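HTH-type transcriptional activator AmpR (Pseudomonas aeruginosa PAO1, PDB 5MMH) activates transcription of the beta-lactamase gene ampC by binding its promoter directly, with an effector-binding domain, the part in this chain, that recognizes cell-wall-derived muropeptides. Local coordinates at residues 86-89 with 90-93; 154-157 with 158-161; 197-200 with 201-205; 29-32 with 33-36; 111-114 with 115-118. All coordinates share one frame; numbering follows the deposited sequence.

Contact 1 of 5, residues 86-89 with 90-93; sequences LCCP and EVAA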
loop_
_atom_site.group_PDB
_atom_site.type_symbol
_atom_site.label_atom_id
_atom_site.label_comp_id
_atom_site.label_asym_id
_atom_site.label_seq_id
_atom_site.Cartn_x
_atom_site.Cartn_y
_atom_site.Cartn_z
ATOM N N LEU A 86 11.217 1.971 12.415
ATOM C CA LEU A 86 11.479 2.990 11.412
ATOM C C LEU A 86 10.570 4.181 11.676
ATOM O O LEU A 86 9.393 4.007 12.005
ATOM C CB LEU A 86 11.258 2.446 9.995
ATOM C CG LEU A 86 12.196 1.303 9.585
ATOM C CD1 LEU A 86 11.713 0.668 8.299
ATOM C CD2 LEU A 86 13.613 1.817 9.406
ATOM N N CYS A 87 11.110 5.392 11.534
ATOM C CA CYS A 87 10.342 6.595 11.849
ATOM C C CYS A 87 10.941 7.792 11.130
ATOM O O CYS A 87 12.005 7.703 10.513
ATOM C CB CYS A 87 10.294 6.845 13.353
ATOM S SG CYS A 87 11.915 7.051 14.119
ATOM N N CYS A 88 10.233 8.920 11.205
ATOM C CA CYS A 88 10.748 10.152 10.618
ATOM C C CYS A 88 11.829 10.769 11.514
ATOM O O CYS A 88 11.902 10.472 12.711
ATOM C CB CYS A 88 9.613 11.152 10.383
ATOM S SG CYS A 88 8.822 11.783 11.872
ATOM N N PRO A 89 12.703 11.617 10.939
ATOM C CA PRO A 89 13.726 12.301 11.763
ATOM C C PRO A 89 13.149 13.079 12.935
ATOM O O PRO A 89 13.683 13.007 14.052
ATOM C CB PRO A 89 14.415 13.234 10.756
ATOM C CG PRO A 89 14.124 12.649 9.418
ATOM C CD PRO A 89 12.798 11.974 9.510
ATOM N N GLU A 90 12.090 13.851 12.687
ATOM C CA GLU A 90 11.234 14.447 13.706
ATOM C C GLU A 90 11.138 13.544 14.930
ATOM O O GLU A 90 11.625 13.896 16.010
ATOM C CB GLU A 90 9.846 14.702 13.098
ATOM C CG GLU A 90 9.048 15.894 13.624
ATOM C CD GLU A 90 8.277 15.582 14.887
ATOM O OE1 GLU A 90 8.778 15.920 15.983
ATOM O OE2 GLU A 90 7.169 15.006 14.781
ATOM N N VAL A 91 10.554 12.355 14.752
ATOM C CA VAL A 91 10.353 11.453 15.879
ATOM C C VAL A 91 11.663 10.811 16.306
ATOM O O VAL A 91 11.866 10.552 17.497
ATOM C CB VAL A 91 9.283 10.402 15.530
ATOM C CG1 VAL A 91 9.494 9.124 16.320
ATOM C CG2 VAL A 91 7.892 10.959 15.795
ATOM N N ALA A 92 12.580 10.562 15.365
ATOM C CA ALA A 92 13.815 9.844 15.702
ATOM C C ALA A 92 14.646 10.599 16.734
ATOM O O ALA A 92 15.214 9.991 17.650
ATOM C CB ALA A 92 14.645 9.586 14.444
ATOM N N ALA A 93 14.723 11.930 16.604
ATOM C CA ALA A 93 15.481 12.736 17.556
ATOM C C ALA A 93 14.962 12.562 18.981
ATOM O O ALA A 93 15.747 12.524 19.938
ATOM C CB ALA A 93 15.431 14.207 17.146
#

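Contact 2 of 5, residues 154-157 with 158-161; sequences LAPA and AMFA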
loop_
_atom_site.group_PDB
_atom_site.type_symbol
_atom_site.label_atom_id
_atom_site.label_comp_id
_atom_site.label_asym_id
_atom_site.label_seq_id
_atom_site.Cartn_x
_atom_site.Cartn_y
_atom_site.Cartn_z
ATOM N N LEU A 154 7.176 -0.455 12.398
ATOM C CA LEU A 154 7.918 -1.696 12.587
ATOM C C LEU A 154 7.744 -2.502 11.308
ATOM O O LEU A 154 6.654 -3.023 11.034
ATOM C CB LEU A 154 7.417 -2.465 13.811
ATOM C CG LEU A 154 7.986 -3.863 14.068
ATOM C CD1 LEU A 154 9.497 -3.815 14.299
ATOM C CD2 LEU A 154 7.271 -4.498 15.253
ATOM N N ALA A 155 8.815 -2.609 10.531
ATOM C CA ALA A 155 8.723 -3.051 9.147
ATOM C C ALA A 155 10.088 -3.582 8.730
ATOM O O ALA A 155 11.077 -3.399 9.456
ATOM C CB ALA A 155 8.276 -1.893 8.235
ATOM N N PRO A 156 10.181 -4.245 7.570
ATOM C CA PRO A 156 11.489 -4.748 7.097
ATOM C C PRO A 156 12.341 -3.620 6.529
ATOM O O PRO A 156 11.969 -2.989 5.538
ATOM C CB PRO A 156 11.111 -5.762 6.005
ATOM C CG PRO A 156 9.659 -6.073 6.223
ATOM C CD PRO A 156 9.068 -4.799 6.774
ATOM N N ALA A 157 13.494 -3.374 7.159
ATOM C CA ALA A 157 14.404 -2.327 6.682
ATOM C C ALA A 157 14.820 -2.564 5.240
ATOM O O ALA A 157 14.959 -1.615 4.458
ATOM C CB ALA A 157 15.660 -2.257 7.561
ATOM N N ALA A 158 15.023 -3.829 4.873
ATOM C CA ALA A 158 15.528 -4.175 3.554
ATOM C C ALA A 158 14.532 -3.875 2.447
ATOM O O ALA A 158 14.889 -3.963 1.273
ATOM C CB ALA A 158 15.924 -5.650 3.528
ATOM N N MET A 159 13.302 -3.514 2.784
ATOM C CA MET A 159 12.340 -3.099 1.779
ATOM C C MET A 159 12.247 -1.583 1.638
ATOM O O MET A 159 11.572 -1.099 0.725
ATOM C CB MET A 159 10.972 -3.699 2.112
ATOM C CG MET A 159 10.981 -5.239 2.094
ATOM S SD MET A 159 11.092 -5.903 0.415
ATOM C CE MET A 159 12.673 -6.749 0.421
ATOM N N PHE A 160 12.928 -0.824 2.490
ATOM C CA PHE A 160 12.875 0.634 2.446
ATOM C C PHE A 160 14.281 1.202 2.415
ATOM O O PHE A 160 14.597 2.199 3.067
ATOM C CB PHE A 160 12.055 1.170 3.613
ATOM C CG PHE A 160 10.640 0.707 3.578
ATOM C CD1 PHE A 160 9.704 1.360 2.786
ATOM C CD2 PHE A 160 10.253 -0.416 4.280
ATOM C CE1 PHE A 160 8.409 0.901 2.721
ATOM C CE2 PHE A 160 8.949 -0.874 4.222
ATOM C CZ PHE A 160 8.038 -0.231 3.444
ATOM N N ALA A 161 15.137 0.547 1.631
ATOM C CA ALA A 161 16.551 0.890 1.563
ATOM C C ALA A 161 16.756 2.251 0.922
ATOM O O ALA A 161 17.550 3.064 1.405
ATOM C CB ALA A 161 17.291 -0.182 0.772
#

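Contact 3 of 5, residues 197-200 with 201-205; sequences LAFR and GWLLE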
loop_
_atom_site.group_PDB
_atom_site.type_symbol
_atom_site.label_atom_id
_atom_site.label_comp_id
_atom_site.label_asym_id
_atom_site.label_seq_id
_atom_site.Cartn_x
_atom_site.Cartn_y
_atom_site.Cartn_z
ATOM N N LEU A 197 9.684 -21.925 -14.810
ATOM C CA LEU A 197 10.997 -22.424 -14.401
ATOM C C LEU A 197 12.072 -21.384 -14.666
ATOM O O LEU A 197 12.936 -21.147 -13.814
ATOM C CB LEU A 197 11.324 -23.749 -15.109
ATOM C CG LEU A 197 10.456 -24.898 -14.568
ATOM C CD1 LEU A 197 10.574 -26.188 -15.373
ATOM C CD2 LEU A 197 10.783 -25.143 -13.106
ATOM N N ALA A 198 12.005 -20.718 -15.822
ATOM C CA ALA A 198 12.974 -19.671 -16.112
ATOM C C ALA A 198 12.894 -18.559 -15.073
ATOM O O ALA A 198 13.920 -18.121 -14.539
ATOM C CB ALA A 198 12.741 -19.119 -17.518
ATOM N N PHE A 199 11.673 -18.100 -14.754
ATOM C CA PHE A 199 11.538 -17.014 -13.783
ATOM C C PHE A 199 12.079 -17.425 -12.424
ATOM O O PHE A 199 12.780 -16.652 -11.769
ATOM C CB PHE A 199 10.075 -16.581 -13.661
ATOM C CG PHE A 199 9.826 -15.560 -12.584
ATOM C CD1 PHE A 199 10.138 -14.228 -12.788
ATOM C CD2 PHE A 199 9.257 -15.929 -11.382
ATOM C CE1 PHE A 199 9.903 -13.289 -11.796
ATOM C CE2 PHE A 199 9.030 -14.994 -10.392
ATOM C CZ PHE A 199 9.363 -13.680 -10.598
ATOM N N ARG A 200 11.752 -18.639 -11.982
ATOM C CA ARG A 200 12.232 -19.146 -10.695
ATOM C C ARG A 200 13.763 -19.151 -10.621
ATOM O O ARG A 200 14.350 -18.742 -9.609
ATOM C CB ARG A 200 11.645 -20.541 -10.484
ATOM C CG ARG A 200 12.153 -21.360 -9.327
ATOM C CD ARG A 200 11.812 -22.831 -9.601
ATOM N NE ARG A 200 12.626 -23.735 -8.802
ATOM C CZ ARG A 200 12.151 -24.731 -8.057
ATOM N NH1 ARG A 200 12.990 -25.495 -7.353
ATOM N NH2 ARG A 200 10.842 -24.971 -8.019
ATOM N N GLY A 201 14.428 -19.576 -11.692
ATOM C CA GLY A 201 15.882 -19.606 -11.665
ATOM C C GLY A 201 16.478 -18.223 -11.489
ATOM O O GLY A 201 17.333 -18.001 -10.627
ATOM N N TRP A 202 16.000 -17.262 -12.280
ATOM C CA TRP A 202 16.468 -15.888 -12.147
ATOM C C TRP A 202 16.145 -15.313 -10.771
ATOM O O TRP A 202 16.967 -14.600 -10.177
ATOM C CB TRP A 202 15.853 -15.024 -13.248
ATOM C CG TRP A 202 16.120 -13.579 -13.059
ATOM C CD1 TRP A 202 17.195 -12.882 -13.524
ATOM C CD2 TRP A 202 15.306 -12.642 -12.356
ATOM N NE1 TRP A 202 17.110 -11.584 -13.138
ATOM C CE2 TRP A 202 15.959 -11.403 -12.419
ATOM C CE3 TRP A 202 14.094 -12.737 -11.661
ATOM C CZ2 TRP A 202 15.433 -10.249 -11.838
ATOM C CZ3 TRP A 202 13.573 -11.600 -11.084
ATOM C CH2 TRP A 202 14.236 -10.367 -11.182
ATOM N N LEU A 203 14.958 -15.608 -10.238
ATOM C CA LEU A 203 14.588 -15.007 -8.956
ATOM C C LEU A 203 15.414 -15.580 -7.811
ATOM O O LEU A 203 15.762 -14.854 -6.867
ATOM C CB LEU A 203 13.101 -15.200 -8.682
ATOM C CG LEU A 203 12.559 -14.663 -7.357
ATOM C CD1 LEU A 203 12.577 -13.139 -7.330
ATOM C CD2 LEU A 203 11.159 -15.209 -7.149
ATOM N N LEU A 204 15.729 -16.879 -7.872
ATOM C CA LEU A 204 16.568 -17.495 -6.841
ATOM C C LEU A 204 17.990 -16.944 -6.869
ATOM O O LEU A 204 18.592 -16.725 -5.816
ATOM C CB LEU A 204 16.584 -19.013 -7.011
ATOM C CG LEU A 204 15.261 -19.664 -6.605
ATOM C CD1 LEU A 204 15.276 -21.175 -6.855
ATOM C CD2 LEU A 204 14.950 -19.373 -5.140
ATOM N N GLU A 205 18.551 -16.745 -8.059
ATOM C CA GLU A 205 19.856 -16.093 -8.167
ATOM C C GLU A 205 19.839 -14.721 -7.497
ATOM O O GLU A 205 20.688 -14.415 -6.652
ATOM C CB GLU A 205 20.239 -15.963 -9.634
ATOM C CG GLU A 205 21.600 -15.354 -9.874
ATOM C CD GLU A 205 21.949 -15.348 -11.349
ATOM O OE1 GLU A 205 22.101 -14.246 -11.930
ATOM O OE2 GLU A 205 22.039 -16.453 -11.934
#

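Contact 4 of 5, residues 29-32 with 33-36; sequences PRLE and DFQA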
loop_
_atom_site.group_PDB
_atom_site.type_symbol
_atom_site.label_atom_id
_atom_site.label_comp_id
_atom_site.label_asym_id
_atom_site.label_seq_id
_atom_site.Cartn_x
_atom_site.Cartn_y
_atom_site.Cartn_z
ATOM N N PRO A 29 13.168 -2.717 -9.014
ATOM C CA PRO A 29 14.565 -2.338 -9.314
ATOM C C PRO A 29 15.367 -3.402 -10.049
ATOM O O PRO A 29 16.361 -3.057 -10.698
ATOM C CB PRO A 29 15.171 -2.074 -7.928
ATOM C CG PRO A 29 14.011 -1.633 -7.094
ATOM C CD PRO A 29 12.815 -2.402 -7.609
ATOM N N ARG A 30 14.987 -4.678 -9.962
ATOM C CA ARG A 30 15.744 -5.751 -10.597
ATOM C C ARG A 30 15.070 -6.314 -11.836
ATOM O O ARG A 30 15.708 -7.078 -12.565
ATOM C CB ARG A 30 15.997 -6.887 -9.600
ATOM C CG ARG A 30 16.830 -6.446 -8.408
ATOM C CD ARG A 30 16.759 -7.425 -7.245
ATOM N NE ARG A 30 17.694 -7.025 -6.185
ATOM C CZ ARG A 30 17.489 -5.985 -5.371
ATOM N NH1 ARG A 30 16.381 -5.240 -5.483
ATOM N NH2 ARG A 30 18.385 -5.688 -4.443
ATOM N N LEU A 31 13.813 -5.938 -12.110
ATOM C CA LEU A 31 13.055 -6.642 -13.137
ATOM C C LEU A 31 13.581 -6.340 -14.528
ATOM O O LEU A 31 13.407 -7.149 -15.440
ATOM C CB LEU A 31 11.576 -6.275 -13.056
ATOM C CG LEU A 31 10.620 -7.388 -13.490
ATOM C CD1 LEU A 31 10.972 -8.756 -12.844
ATOM C CD2 LEU A 31 9.191 -6.990 -13.148
ATOM N N GLU A 32 14.205 -5.180 -14.712
ATOM C CA GLU A 32 14.836 -4.885 -15.988
ATOM C C GLU A 32 15.882 -5.941 -16.341
ATOM O O GLU A 32 15.994 -6.339 -17.504
ATOM C CB GLU A 32 15.440 -3.486 -15.930
ATOM C CG GLU A 32 15.597 -2.817 -17.270
ATOM C CD GLU A 32 15.697 -1.297 -17.149
ATOM O OE1 GLU A 32 14.636 -0.626 -17.150
ATOM O OE2 GLU A 32 16.832 -0.771 -17.041
ATOM N N ASP A 33 16.617 -6.449 -15.340
ATOM C CA ASP A 33 17.573 -7.535 -15.582
ATOM C C ASP A 33 16.876 -8.790 -16.098
ATOM O O ASP A 33 17.381 -9.454 -17.008
ATOM C CB ASP A 33 18.362 -7.858 -14.303
ATOM C CG ASP A 33 19.376 -8.987 -14.499
ATOM O OD1 ASP A 33 20.446 -8.702 -15.064
ATOM O OD2 ASP A 33 19.132 -10.151 -14.075
ATOM N N PHE A 34 15.723 -9.137 -15.519
ATOM C CA PHE A 34 14.993 -10.321 -15.971
ATOM C C PHE A 34 14.524 -10.177 -17.413
ATOM O O PHE A 34 14.620 -11.126 -18.199
ATOM C CB PHE A 34 13.791 -10.598 -15.060
ATOM C CG PHE A 34 12.857 -11.656 -15.597
ATOM C CD1 PHE A 34 13.200 -13.000 -15.539
ATOM C CD2 PHE A 34 11.649 -11.302 -16.175
ATOM C CE1 PHE A 34 12.358 -13.972 -16.043
ATOM C CE2 PHE A 34 10.792 -12.267 -16.673
ATOM C CZ PHE A 34 11.142 -13.602 -16.606
ATOM N N GLN A 35 13.996 -9.006 -17.781
ATOM C CA GLN A 35 13.456 -8.844 -19.129
ATOM C C GLN A 35 14.556 -8.851 -20.183
ATOM O O GLN A 35 14.320 -9.300 -21.307
ATOM C CB GLN A 35 12.621 -7.561 -19.218
ATOM C CG GLN A 35 11.782 -7.339 -17.955
ATOM C CD GLN A 35 10.404 -6.743 -18.194
ATOM O OE1 GLN A 35 9.476 -7.436 -18.622
ATOM N NE2 GLN A 35 10.260 -5.454 -17.899
ATOM N N ALA A 36 15.754 -8.366 -19.845
ATOM C CA ALA A 36 16.885 -8.480 -20.766
ATOM C C ALA A 36 17.257 -9.940 -20.991
ATOM O O ALA A 36 17.392 -10.391 -22.132
ATOM C CB ALA A 36 18.088 -7.693 -20.235
HETATM O O HOH W 1 17.625 -4.317 -13.570
#

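Contact 5 of 5, residues 111-114 with 115-118; sequences RADE and WPLW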
loop_
_atom_site.group_PDB
_atom_site.type_symbol
_atom_site.label_atom_id
_atom_site.label_comp_id
_atom_site.label_asym_id
_atom_site.label_seq_id
_atom_site.Cartn_x
_atom_site.Cartn_y
_atom_site.Cartn_z
ATOM N N ARG A 111 -0.485 -8.704 11.835
ATOM C CA ARG A 111 0.159 -9.739 12.642
ATOM C C ARG A 111 0.464 -9.153 14.016
ATOM O O ARG A 111 1.364 -8.318 14.155
ATOM C CB ARG A 111 1.422 -10.229 11.942
ATOM C CG ARG A 111 1.168 -10.701 10.526
ATOM C CD ARG A 111 2.467 -10.936 9.755
ATOM N NE ARG A 111 3.174 -9.692 9.455
ATOM C CZ ARG A 111 2.946 -8.943 8.377
ATOM N NH1 ARG A 111 3.641 -7.822 8.182
ATOM N NH2 ARG A 111 2.021 -9.314 7.496
ATOM N N ALA A 112 -0.281 -9.584 15.036
ATOM C CA ALA A 112 -0.357 -8.806 16.268
ATOM C C ALA A 112 0.809 -9.027 17.220
ATOM O O ALA A 112 0.911 -8.298 18.214
ATOM C CB ALA A 112 -1.668 -9.104 17.005
ATOM N N ASP A 113 1.689 -9.989 16.961
ATOM C CA ASP A 113 2.760 -10.279 17.900
ATOM C C ASP A 113 4.107 -9.699 17.480
ATOM O O ASP A 113 5.126 -10.040 18.078
ATOM C CB ASP A 113 2.874 -11.791 18.124
ATOM C CG ASP A 113 1.806 -12.321 19.082
ATOM O OD1 ASP A 113 0.935 -13.104 18.641
ATOM O OD2 ASP A 113 1.824 -11.933 20.274
ATOM N N GLU A 114 4.138 -8.808 16.498
ATOM C CA GLU A 114 5.420 -8.293 16.040
ATOM C C GLU A 114 6.017 -7.320 17.052
ATOM O O GLU A 114 7.207 -7.403 17.379
ATOM C CB GLU A 114 5.255 -7.634 14.677
ATOM C CG GLU A 114 4.783 -8.592 13.584
ATOM C CD GLU A 114 4.723 -7.925 12.200
ATOM O OE1 GLU A 114 4.710 -6.676 12.138
ATOM O OE2 GLU A 114 4.704 -8.644 11.174
ATOM N N TRP A 115 5.205 -6.390 17.567
ATOM C CA TRP A 115 5.711 -5.442 18.561
ATOM C C TRP A 115 6.141 -6.102 19.867
ATOM O O TRP A 115 7.222 -5.755 20.373
ATOM C CB TRP A 115 4.679 -4.340 18.826
ATOM C CG TRP A 115 4.768 -3.226 17.864
ATOM C CD1 TRP A 115 3.933 -2.986 16.830
ATOM C CD2 TRP A 115 5.772 -2.206 17.823
ATOM N NE1 TRP A 115 4.346 -1.874 16.140
ATOM C CE2 TRP A 115 5.472 -1.374 16.735
ATOM C CE3 TRP A 115 6.900 -1.919 18.603
ATOM C CZ2 TRP A 115 6.247 -0.266 16.402
ATOM C CZ3 TRP A 115 7.682 -0.824 18.262
ATOM C CH2 TRP A 115 7.344 -0.008 17.176
ATOM N N PRO A 116 5.356 -6.993 20.492
ATOM C CA PRO A 116 5.893 -7.688 21.673
ATOM C C PRO A 116 7.140 -8.494 21.358
ATOM O O PRO A 116 8.082 -8.497 22.158
ATOM C CB PRO A 116 4.725 -8.575 22.138
ATOM C CG PRO A 116 3.735 -8.559 21.045
ATOM C CD PRO A 116 3.924 -7.275 20.304
ATOM N N LEU A 117 7.200 -9.145 20.198
ATOM C CA LEU A 117 8.412 -9.883 19.845
ATOM C C LEU A 117 9.609 -8.957 19.752
ATOM O O LEU A 117 10.699 -9.298 20.222
ATOM C CB LEU A 117 8.222 -10.633 18.530
ATOM C CG LEU A 117 7.557 -12.004 18.689
ATOM C CD1 LEU A 117 7.304 -12.666 17.347
ATOM C CD2 LEU A 117 8.426 -12.889 19.570
ATOM N N TRP A 118 9.420 -7.768 19.171
ATOM C CA TRP A 118 10.545 -6.856 19.015
ATOM C C TRP A 118 10.994 -6.291 20.353
ATOM O O TRP A 118 12.200 -6.157 20.595
ATOM C CB TRP A 118 10.186 -5.719 18.072
ATOM C CG TRP A 118 11.344 -4.787 17.814
ATOM C CD1 TRP A 118 12.246 -4.874 16.794
ATOM C CD2 TRP A 118 11.707 -3.622 18.570
ATOM N NE1 TRP A 118 13.146 -3.843 16.865
ATOM C CE2 TRP A 118 12.837 -3.058 17.945
ATOM C CE3 TRP A 118 11.181 -2.996 19.708
ATOM C CZ2 TRP A 118 13.463 -1.906 18.427
ATOM C CZ3 TRP A 118 11.806 -1.844 20.189
ATOM C CH2 TRP A 118 12.927 -1.313 19.547
HETATM O O HOH W 2 2.184 -5.920 16.535
#

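Contact 1 of 5, residues 86-89 with 90-93
The sulfur of Cys88 reaches forward to the first turn of helix 89-93 and accepts the backbone N-H of Val91, with Val91 N 3.4 Å from Cys88 SG and an N-H...S angle of 160°. The torsion explains the reach: with chi1 at 66°, SG sits between the backbone N and the carbonyl carbon of its own residue, and from there it faces the start of the helix. Cys88 SG also touches Glu90 CB at 3.3 Å and lies beside the CB of Val91, so its polar contact to the N-H is flanked by carbon.

Cys88 is thus the N-cap of the helix, with a thiol in the role more often taken by a hydroxyl or carboxylate. Its carbonyl joins in as well, since Ala92 N donates to Cys88 O at 2.7 Å, and Ala93 N donates to Pro89 O at 3.0 Å to continue the helical pattern. Pro89, which has no N-H to give, occupies the first position of the helix, with its ring at the exposed side.

Cys87, unlike Cys88, points its side chain at the buried side of the turn and meets carbon there. Cys87 CB lies 3.8 Å from Val91 CG1, while Cys87 SG rests 3.7 Å from Ala92 CB. Beyond the turn, Val91 also packs on His104 and Val152, and Cys87 on Pro172, while the carboxylate of Glu90 leads away from the cap.

Contact 2 of 5, residues 154-157 with 158-161
Ala158 continues the 3-10 turn begun at Ala157. At Met159 the backbone N donates to the carbonyl of Pro156, Met159 N to Pro156 O measuring 3.1 Å; the N-H comes from above the carbonyl plane, 57° out of it, consistent with the tight winding of a 3-10 turn. The side chain of Met159 sets its CG against the CB of Pro156 at 3.9 Å, then bends at chi2 and chi3 and leads away, toward Phe79, Thr21 and Trp26.

Phe160 repeats the three-residue step, Phe160 N donating to Ala157 O at 2.9 Å. Its ring swings back toward the strand because CG stands opposite the carbonyl carbon (chi1 -62°). One ring edge then meets the Pro156 carbonyl, with CD2 of Phe160 3.3 Å from Pro156 O and the oxygen near the ring plane, while CE2 of Phe160 comes to 4.2 Å from the CB of Ala155. Leu140 and Leu143 of helix 139-147 also touch this ring. Phe160 is the N-cap residue of helix 161-165, and Ala161 opens that helix. Two successive bonds from residue i+3 to residue i mark a short 3-10 turn, here joining strand 153-156, outermost in the mixed sheet within this chain, to helix 161-165 in the LysR effector-binding domain.

Contact 3 of 5, residues 197-200 with 201-205
Phe199, Trp202 and Leu203 each carry CG opposite the backbone N, with chi1 of 174°, 171° and 178°; their spacing of three and four residues puts them on one flank of helix 194-215, and the shared torsion tilts them alike, so that their ends can meet. Phe199 and Leu203, one turn apart, run alongside each other in the same direction: CE2 of Phe199 lies 3.9 Å from CD2 of Leu203, and the CB of Leu203 sits over one face of the phenyl ring. Trp202 crosses Phe199 obliquely, CZ3 of Trp202 lying 4.1 Å from CE1 of Phe199.

On another flank the extended chain of Arg200 lies along Leu204, with CG of Arg200 4.0 Å from CD1 of Leu204. Regular helical bonds hold the spacing, among them Leu203 N to Phe199 O at 2.9 Å.

The aromatic flank faces helix 20-37, where Phe34 meets Phe199 edge-to-face and also the Trp202 ring. Trp202 NE1 is hydrogen-bonded to Asp33 OD2. Chemically the contact divides into apolar packing by buried rings and Leu203, with the buried indole nitrogen satisfied by a carboxylate, and a partly exposed flank where the aliphatic part of Arg200 packs while its charged end makes a long, weak ion pair with Glu192.

Contact 4 of 5, residues 29-32 with 33-36
The phenyl ring of Phe34 and the methyl CD1 of Leu31 belong to side chains that run alongside each other in the same direction, and their closest touch is at the base of the ring, Phe34 CB lying 4.0 Å from Leu31 CD1. Phe199 and Trp202 of helix 194-215 cover the ring from elsewhere, and the ring of His38 meets it with the planes at about 25°. The other flat groups, the Arg30 guanidinium and the Asp33 carboxylate, turn away from this pair, the first to a cation-pi contact and a hydrogen bond with Trp26, the second to a salt bridge with Arg37, besides its bond to Trp202.

Gln35 CG lies 3.0 Å from Leu31 O, brought there by chi1 (-40°), which sets CG opposite the carbonyl carbon and beside the backbone N; the bend at chi2 turns only the amide end. That carbonyl already accepts Gln35 N, so the backbone and the side-chain carbon of one residue crowd the same oxygen. Ala36 N to Glu32 O, 3.1 Å, continues the helix.

At the preceding carbonyl the pattern is weaker: Asp33 N reaches back three residues to Arg30 O at 3.0 Å, with an N-H...O angle of 129°. A water adds a weak bridge, accepting from Asp33 N and donating to Pro29 O. This part follows the kink at Pro29, whose N makes no bond to the turn before.

Helix 20-37 is the crossover helix of the beta-alpha-beta unit formed with strands 13-19 and 42-48. Leu31 and Phe34 pack on strand 42-48 through Leu43, while helix 194-215 runs beside them; Pro29 touches Gln148 of the second subunit.

Contact 5 of 5, residues 111-114 with 115-118
Leu117, although exposed, presses on the carbonyl of Asp113: CB and CG of Leu117 both lie 3.2 Å from Asp113 O, the oxygen that also accepts Leu117 N at 3.1 Å. Glu114 O takes Trp118 N at 2.9 Å in the next bond of helix 114-121. The packed side belongs to Glu114, Trp115 and Trp118, all buried. Both tryptophans lead inward, toward Leu154 and Val85, and their indole nitrogens are bonded to Leu107 O and Thr175 O.

The solvent side is looser. Asp113 stands at the N-cap, yet its carboxylate makes no capping bond; it meets Pro116 at about a right angle, with OD2 of Asp113 4.0 Å from CG of Pro116. A water accepts from Trp115 N and reaches Ala112 O and Arg111 O weakly, bridging the helix start to the type I turn that runs from Arg111 to Glu114.

Arg111 and Glu114 close the turn with a salt bridge, Arg111 NE to Glu114 OE2, unusually short at 2.5 Å. The oxygen lies in the guanidinium plane, while the nitrogen meets it from above the carboxylate plane, 36° out of it. The nearly straight N-H...O angle of 166° and in-plane approach suggest that the arginine probably stabilises the negative charge of the buried Glu114; Ser109 adds a weak bond to its other oxygen.

Contacts 1, 2 and 5 each lie at the start of a short helix, and their starts differ: a side-chain cap in contact 1, backbone turns in contact 2, water in contact 5. Contact 2 lies nearest the chain centre, about 7 Å between centres, and contact 1 farthest, about 21 Å, with contact 5 at about 15 Å. Through Leu154, contact 2 packs on the inward side of contact 5. Contacts 3 and 4, both about 19 Å out, lie within two long helices, one of them kinked, and bury aromatic rings between them, whereas contacts 1 and 5 lead into short helices nearer the surface. Contacts 1 and 3 sit on opposite sides of the chain centre.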